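Local structure of 2,3-dihydroxybenzoate-AMP ligase (Bacillus subtilis, 1MDB) at residues L82-A94 with L230-L244. The protein belongs to the ANL superfamily of AMP-binding enzymes, with a large N-terminal domain and a smaller C-terminal domain. Residues are numbered along the deposited sequence; the frame is centred on the assembly and turned at random.
With DBH (2,3-dihydroxy-benzoic acid), chain E; AMP (adenosine monophosphate), chain D.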
loop_
_atom_site.group_PDB
_atom_site.type_symbol
_atom_site.label_atom_id
_atom_site.label_comp_id
_atom_site.label_asym_id
_atom_site.label_seq_id
_atom_site.Cartn_x
_atom_site.Cartn_y
_atom_site.Cartn_z
ATOM N N LEU A 82 12.917 2.203 6.347
ATOM C CA LEU A 82 12.850 1.667 7.708
ATOM C C LEU A 82 11.740 0.648 7.894
ATOM O O LEU A 82 10.725 0.693 7.212
ATOM C CB LEU A 82 12.641 2.808 8.710
ATOM C CG LEU A 82 13.780 3.823 8.817
ATOM C CD1 LEU A 82 13.366 4.963 9.727
ATOM C CD2 LEU A 82 15.043 3.126 9.329
ATOM N N PRO A 83 11.918 -0.281 8.841
ATOM C CA PRO A 83 10.895 -1.301 9.092
ATOM C C PRO A 83 9.811 -0.644 9.924
ATOM O O PRO A 83 9.739 0.583 10.018
ATOM C CB PRO A 83 11.638 -2.375 9.892
ATOM C CG PRO A 83 13.123 -1.882 9.967
ATOM C CD PRO A 83 13.032 -0.401 9.794
ATOM N N ASN A 84 8.979 -1.455 10.556
ATOM C CA ASN A 84 7.928 -0.904 11.390
ATOM C C ASN A 84 8.501 -0.613 12.784
ATOM O O ASN A 84 8.310 -1.394 13.715
ATOM C CB ASN A 84 6.768 -1.898 11.488
ATOM C CG ASN A 84 5.951 -1.980 10.202
ATOM O OD1 ASN A 84 6.368 -1.492 9.149
ATOM N ND2 ASN A 84 4.782 -2.608 10.287
ATOM N N ILE A 85 9.217 0.501 12.912
ATOM C CA ILE A 85 9.805 0.899 14.191
ATOM C C ILE A 85 9.453 2.355 14.484
ATOM O O ILE A 85 9.032 3.090 13.590
ATOM C CB ILE A 85 11.344 0.707 14.196
ATOM C CG1 ILE A 85 11.969 1.387 12.978
ATOM C CG2 ILE A 85 11.678 -0.777 14.173
ATOM C CD1 ILE A 85 13.478 1.185 12.863
ATOM N N LYS A 86 9.614 2.757 15.743
ATOM C CA LYS A 86 9.290 4.107 16.183
ATOM C C LYS A 86 10.043 5.190 15.420
ATOM O O LYS A 86 9.490 6.238 15.116
ATOM C CB LYS A 86 9.587 4.257 17.680
ATOM C CG LYS A 86 8.772 3.345 18.584
ATOM C CD LYS A 86 8.850 3.793 20.045
ATOM C CE LYS A 86 10.281 3.787 20.571
ATOM N NZ LYS A 86 10.874 2.437 20.513
ATOM N N GLU A 87 11.310 4.932 15.123
ATOM C CA GLU A 87 12.141 5.893 14.410
ATOM C C GLU A 87 11.476 6.437 13.148
ATOM O O GLU A 87 11.560 7.631 12.862
ATOM C CB GLU A 87 13.486 5.258 14.062
ATOM C CG GLU A 87 14.421 5.079 15.242
ATOM C CD GLU A 87 13.855 4.182 16.333
ATOM O OE1 GLU A 87 13.256 3.132 16.012
ATOM O OE2 GLU A 87 14.029 4.521 17.522
ATOM N N PHE A 88 10.806 5.568 12.396
ATOM C CA PHE A 88 10.124 5.995 11.176
ATOM C C PHE A 88 9.385 7.304 11.404
ATOM O O PHE A 88 9.523 8.257 10.637
ATOM C CB PHE A 88 9.122 4.924 10.738
ATOM C CG PHE A 88 8.320 5.290 9.517
ATOM C CD1 PHE A 88 8.853 5.123 8.240
ATOM C CD2 PHE A 88 7.013 5.757 9.644
ATOM C CE1 PHE A 88 8.086 5.411 7.098
ATOM C CE2 PHE A 88 6.233 6.050 8.513
ATOM C CZ PHE A 88 6.771 5.873 7.238
ATOM N N PHE A 89 8.603 7.350 12.478
ATOM C CA PHE A 89 7.802 8.528 12.784
ATOM C C PHE A 89 8.552 9.811 13.114
ATOM O O PHE A 89 8.153 10.892 12.672
ATOM C CB PHE A 89 6.796 8.200 13.897
ATOM C CG PHE A 89 5.795 7.158 13.501
ATOM C CD1 PHE A 89 6.006 5.819 13.808
ATOM C CD2 PHE A 89 4.660 7.512 12.777
ATOM C CE1 PHE A 89 5.097 4.841 13.400
ATOM C CE2 PHE A 89 3.745 6.549 12.362
ATOM C CZ PHE A 89 3.964 5.208 12.674
ATOM N N GLU A 90 9.618 9.720 13.897
ATOM C CA GLU A 90 10.359 10.925 14.217
ATOM C C GLU A 90 11.118 11.345 12.961
ATOM O O GLU A 90 11.322 12.534 12.708
ATOM C CB GLU A 90 11.325 10.691 15.391
ATOM C CG GLU A 90 12.534 9.808 15.117
ATOM C CD GLU A 90 13.442 9.700 16.343
ATOM O OE1 GLU A 90 13.402 10.616 17.191
ATOM O OE2 GLU A 90 14.202 8.719 16.454
ATOM N N VAL A 91 11.506 10.363 12.159
ATOM C CA VAL A 91 12.240 10.646 10.931
ATOM C C VAL A 91 11.408 11.409 9.912
ATOM O O VAL A 91 11.875 12.418 9.379
ATOM C CB VAL A 91 12.787 9.343 10.278
ATOM C CG1 VAL A 91 13.111 9.577 8.797
ATOM C CG2 VAL A 91 14.053 8.897 11.012
ATOM N N ILE A 92 10.183 10.960 9.639
ATOM C CA ILE A 92 9.387 11.670 8.640
ATOM C C ILE A 92 8.877 13.051 9.087
ATOM O O ILE A 92 8.917 13.993 8.310
ATOM C CB ILE A 92 8.175 10.829 8.116
ATOM C CG1 ILE A 92 7.102 10.682 9.194
ATOM C CG2 ILE A 92 8.655 9.469 7.632
ATOM C CD1 ILE A 92 5.812 10.090 8.645
ATOM N N PHE A 93 8.400 13.181 10.324
ATOM C CA PHE A 93 7.903 14.478 10.770
ATOM C C PHE A 93 9.034 15.505 10.903
ATOM O O PHE A 93 8.801 16.707 10.790
ATOM C CB PHE A 93 7.101 14.343 12.084
ATOM C CG PHE A 93 5.678 13.884 11.871
ATOM C CD1 PHE A 93 5.350 12.535 11.913
ATOM C CD2 PHE A 93 4.684 14.801 11.542
ATOM C CE1 PHE A 93 4.055 12.103 11.623
ATOM C CE2 PHE A 93 3.388 14.382 11.248
ATOM C CZ PHE A 93 3.072 13.033 11.288
ATOM N N ALA A 94 10.251 15.031 11.142
ATOM C CA ALA A 94 11.406 15.916 11.233
ATOM C C ALA A 94 11.687 16.407 9.813
ATOM O O ALA A 94 11.954 17.592 9.584
ATOM C CB ALA A 94 12.616 15.160 11.768
ATOM N N LEU A 230 1.514 -4.671 8.096
ATOM C CA LEU A 230 2.157 -4.625 6.783
ATOM C C LEU A 230 3.267 -3.580 6.847
ATOM O O LEU A 230 3.290 -2.754 7.763
ATOM C CB LEU A 230 1.140 -4.192 5.718
ATOM C CG LEU A 230 -0.058 -5.098 5.444
ATOM C CD1 LEU A 230 -1.058 -4.375 4.555
ATOM C CD2 LEU A 230 0.422 -6.366 4.779
ATOM N N PRO A 231 4.211 -3.607 5.890
ATOM C CA PRO A 231 5.300 -2.612 5.891
ATOM C C PRO A 231 4.578 -1.266 5.800
ATOM O O PRO A 231 4.027 -0.922 4.751
ATOM C CB PRO A 231 6.073 -2.950 4.618
ATOM C CG PRO A 231 5.880 -4.448 4.492
ATOM C CD PRO A 231 4.400 -4.605 4.820
ATOM N N MET A 232 4.582 -0.514 6.895
ATOM C CA MET A 232 3.834 0.745 6.978
ATOM C C MET A 232 4.169 1.922 6.072
ATOM O O MET A 232 3.398 2.882 6.017
ATOM C CB MET A 232 3.784 1.222 8.439
ATOM C CG MET A 232 5.108 1.707 8.999
ATOM S SD MET A 232 5.020 1.833 10.802
ATOM C CE MET A 232 6.655 2.561 11.180
ATOM N N ALA A 233 5.296 1.873 5.372
ATOM C CA ALA A 233 5.644 2.962 4.455
ATOM C C ALA A 233 4.832 2.864 3.154
ATOM O O ALA A 233 4.836 3.794 2.348
ATOM C CB ALA A 233 7.138 2.938 4.136
ATOM N N HIS A 234 4.158 1.738 2.937
ATOM C CA HIS A 234 3.323 1.562 1.734
ATOM C C HIS A 234 2.058 2.406 1.925
ATOM O O HIS A 234 1.533 2.489 3.032
ATOM C CB HIS A 234 2.934 0.093 1.547
ATOM C CG HIS A 234 2.088 -0.160 0.334
ATOM N ND1 HIS A 234 2.623 -0.379 -0.921
ATOM C CD2 HIS A 234 0.744 -0.172 0.175
ATOM C CE1 HIS A 234 1.644 -0.511 -1.799
ATOM N NE2 HIS A 234 0.493 -0.389 -1.159
ATOM N N ASN A 235 1.564 3.009 0.850
ATOM C CA ASN A 235 0.388 3.891 0.918
ATOM C C ASN A 235 -0.807 3.363 1.723
ATOM O O ASN A 235 -1.457 4.120 2.442
ATOM C CB ASN A 235 -0.076 4.259 -0.498
ATOM C CG ASN A 235 -0.912 5.546 -0.535
ATOM O OD1 ASN A 235 -0.442 6.617 -0.141
ATOM N ND2 ASN A 235 -2.149 5.442 -1.022
ATOM N N TYR A 236 -1.086 2.072 1.592
ATOM C CA TYR A 236 -2.204 1.418 2.263
ATOM C C TYR A 236 -2.041 1.456 3.801
ATOM O O TYR A 236 -2.849 2.084 4.500
ATOM C CB TYR A 236 -2.316 -0.017 1.705
ATOM C CG TYR A 236 -3.342 -0.951 2.321
ATOM C CD1 TYR A 236 -3.193 -2.329 2.177
ATOM C CD2 TYR A 236 -4.450 -0.477 3.033
ATOM C CE1 TYR A 236 -4.103 -3.223 2.719
ATOM C CE2 TYR A 236 -5.382 -1.375 3.592
ATOM C CZ TYR A 236 -5.192 -2.748 3.425
ATOM O OH TYR A 236 -6.061 -3.666 3.961
ATOM N N PRO A 237 -0.996 0.809 4.345
ATOM C CA PRO A 237 -0.826 0.840 5.805
ATOM C C PRO A 237 -0.315 2.181 6.359
ATOM O O PRO A 237 -0.154 2.346 7.573
ATOM C CB PRO A 237 0.139 -0.315 6.065
ATOM C CG PRO A 237 0.989 -0.312 4.813
ATOM C CD PRO A 237 -0.056 -0.144 3.729
ATOM N N LEU A 238 -0.057 3.142 5.477
ATOM C CA LEU A 238 0.399 4.455 5.920
ATOM C C LEU A 238 -0.724 5.478 5.974
ATOM O O LEU A 238 -0.695 6.377 6.816
ATOM C CB LEU A 238 1.476 5.016 4.980
ATOM C CG LEU A 238 2.078 6.386 5.352
ATOM C CD1 LEU A 238 3.085 6.192 6.494
ATOM C CD2 LEU A 238 2.798 7.007 4.152
ATOM N N SER A 239 -1.712 5.342 5.089
ATOM C CA SER A 239 -2.777 6.344 5.001
ATOM C C SER A 239 -4.219 5.910 4.712
ATOM O O SER A 239 -5.092 6.774 4.573
ATOM C CB SER A 239 -2.393 7.350 3.920
ATOM O OG SER A 239 -2.511 6.741 2.642
ATOM N N SER A 240 -4.497 4.614 4.625
ATOM C CA SER A 240 -5.864 4.199 4.305
ATOM C C SER A 240 -6.570 3.296 5.312
ATOM O O SER A 240 -6.947 2.171 4.977
ATOM C CB SER A 240 -5.884 3.514 2.934
ATOM O OG SER A 240 -5.296 4.334 1.935
ATOM N N PRO A 241 -6.765 3.767 6.561
ATOM C CA PRO A 241 -6.362 5.070 7.108
ATOM C C PRO A 241 -4.883 5.067 7.509
ATOM O O PRO A 241 -4.244 6.117 7.587
ATOM C CB PRO A 241 -7.298 5.234 8.308
ATOM C CG PRO A 241 -7.478 3.819 8.776
ATOM C CD PRO A 241 -7.699 3.087 7.480
ATOM N N GLY A 242 -4.355 3.877 7.772
ATOM C CA GLY A 242 -2.952 3.738 8.120
ATOM C C GLY A 242 -2.477 4.306 9.449
ATOM O O GLY A 242 -3.272 4.750 10.286
ATOM N N VAL A 243 -1.163 4.284 9.642
ATOM C CA VAL A 243 -0.560 4.793 10.869
ATOM C C VAL A 243 -0.742 6.312 10.957
ATOM O O VAL A 243 -0.972 6.863 12.041
ATOM C CB VAL A 243 0.947 4.419 10.944
ATOM C CG1 VAL A 243 1.099 2.897 11.041
ATOM C CG2 VAL A 243 1.688 4.921 9.704
ATOM N N LEU A 244 -0.660 6.988 9.815
ATOM C CA LEU A 244 -0.824 8.434 9.787
ATOM C C LEU A 244 -2.281 8.835 10.003
ATOM O O LEU A 244 -2.563 9.878 10.596
ATOM C CB LEU A 244 -0.301 9.011 8.461
ATOM C CG LEU A 244 1.198 8.763 8.210
ATOM C CD1 LEU A 244 1.637 9.590 7.017
ATOM C CD2 LEU A 244 2.034 9.148 9.457
HETATM C C21 DBH E . -2.382 -0.181 -3.072
HETATM O O9 DBH E . -2.323 -1.433 -3.546
HETATM C C18 DBH E . -3.363 0.249 -2.044
HETATM C C15 DBH E . -4.249 -0.707 -1.463
HETATM C C12 DBH E . -5.200 -0.311 -0.500
HETATM C C3 DBH E . -3.440 1.622 -1.645
HETATM O O3 DBH E . -2.592 2.613 -2.176
HETATM C C6 DBH E . -4.392 2.012 -0.683
HETATM C C9 DBH E . -5.272 1.061 -0.112
HETATM O O6 DBH E . -4.474 3.332 -0.301
HETATM P P AMP D . -0.569 0.528 -4.774
HETATM O O1P AMP D . -0.150 1.941 -5.088
HETATM O O2P AMP D . 0.563 -0.412 -4.530
HETATM O O3P AMP D . -1.596 0.472 -3.673
HETATM O "O5'" AMP D . -1.257 -0.124 -6.129
HETATM C "C5'" AMP D . -2.602 0.222 -6.567
HETATM C "C4'" AMP D . -3.130 -0.864 -7.514
HETATM O "O4'" AMP D . -3.232 -2.031 -6.720
HETATM C "C3'" AMP D . -4.524 -0.655 -8.027
HETATM O "O3'" AMP D . -4.551 0.178 -9.183
HETATM C "C2'" AMP D . -4.999 -2.082 -8.275
HETATM O "O2'" AMP D . -4.604 -2.553 -9.582
HETATM C "C1'" AMP D . -4.335 -2.819 -7.140
HETATM N N9 AMP D . -5.501 -2.992 -5.929
HETATM C C8 AMP D . -5.406 -2.420 -4.706
HETATM N N7 AMP D . -6.438 -2.746 -3.932
HETATM C C5 AMP D . -7.176 -3.530 -4.696
HETATM C C6 AMP D . -8.367 -4.142 -4.320
HETATM N N6 AMP D . -8.900 -4.004 -3.107
HETATM N N1 AMP D . -8.970 -4.920 -5.279
HETATM C C2 AMP D . -8.453 -5.094 -6.529
HETATM N N3 AMP D . -7.303 -4.506 -6.883
HETATM C C4 AMP D . -6.638 -3.711 -5.971
HETATM O O HOH W 1 7.898 -0.063 5.711
#
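M232 sends CG between its own backbone N and carbonyl carbon (chi1 70°) and then runs extended, which carries CE to F88 CB, 3.4 Å away. N84, with CG anti to its carbonyl carbon (chi1 -73°), turns its amide the other way, onto the backbone of 230-232. There N84 OD1 accepts from M232 N at 3.0 Å in a nearly straight bond (173°), while N84 ND2 donates a hydrogen bond to L230 O at 2.9 Å; that oxygen lies in the amide plane, although the donor stands above the carbonyl plane of L230. Two bonds thus fix the rotation of the amide. The M232 sulfur makes oblique Met-aromatic contacts with F88 and F89, SD lying 4.9 Å from the F89 centroid. The same two rings take up the helical residues: V243 CB meets the F89 ring edge at CZ (3.6 Å), and L238 CD1 the F88 edge at CE2 (3.7 Å). H234 closes the type I turn begun at P231 and N-caps helix 235-239; it and N235 face adenosine monophosphate and 2,3-dihydroxy-benzoic acid. The pairing illustrates how one side-chain amide can pin a backbone beside an apolar seam, here just ahead of ligand-contacting residues, probably limiting its movement.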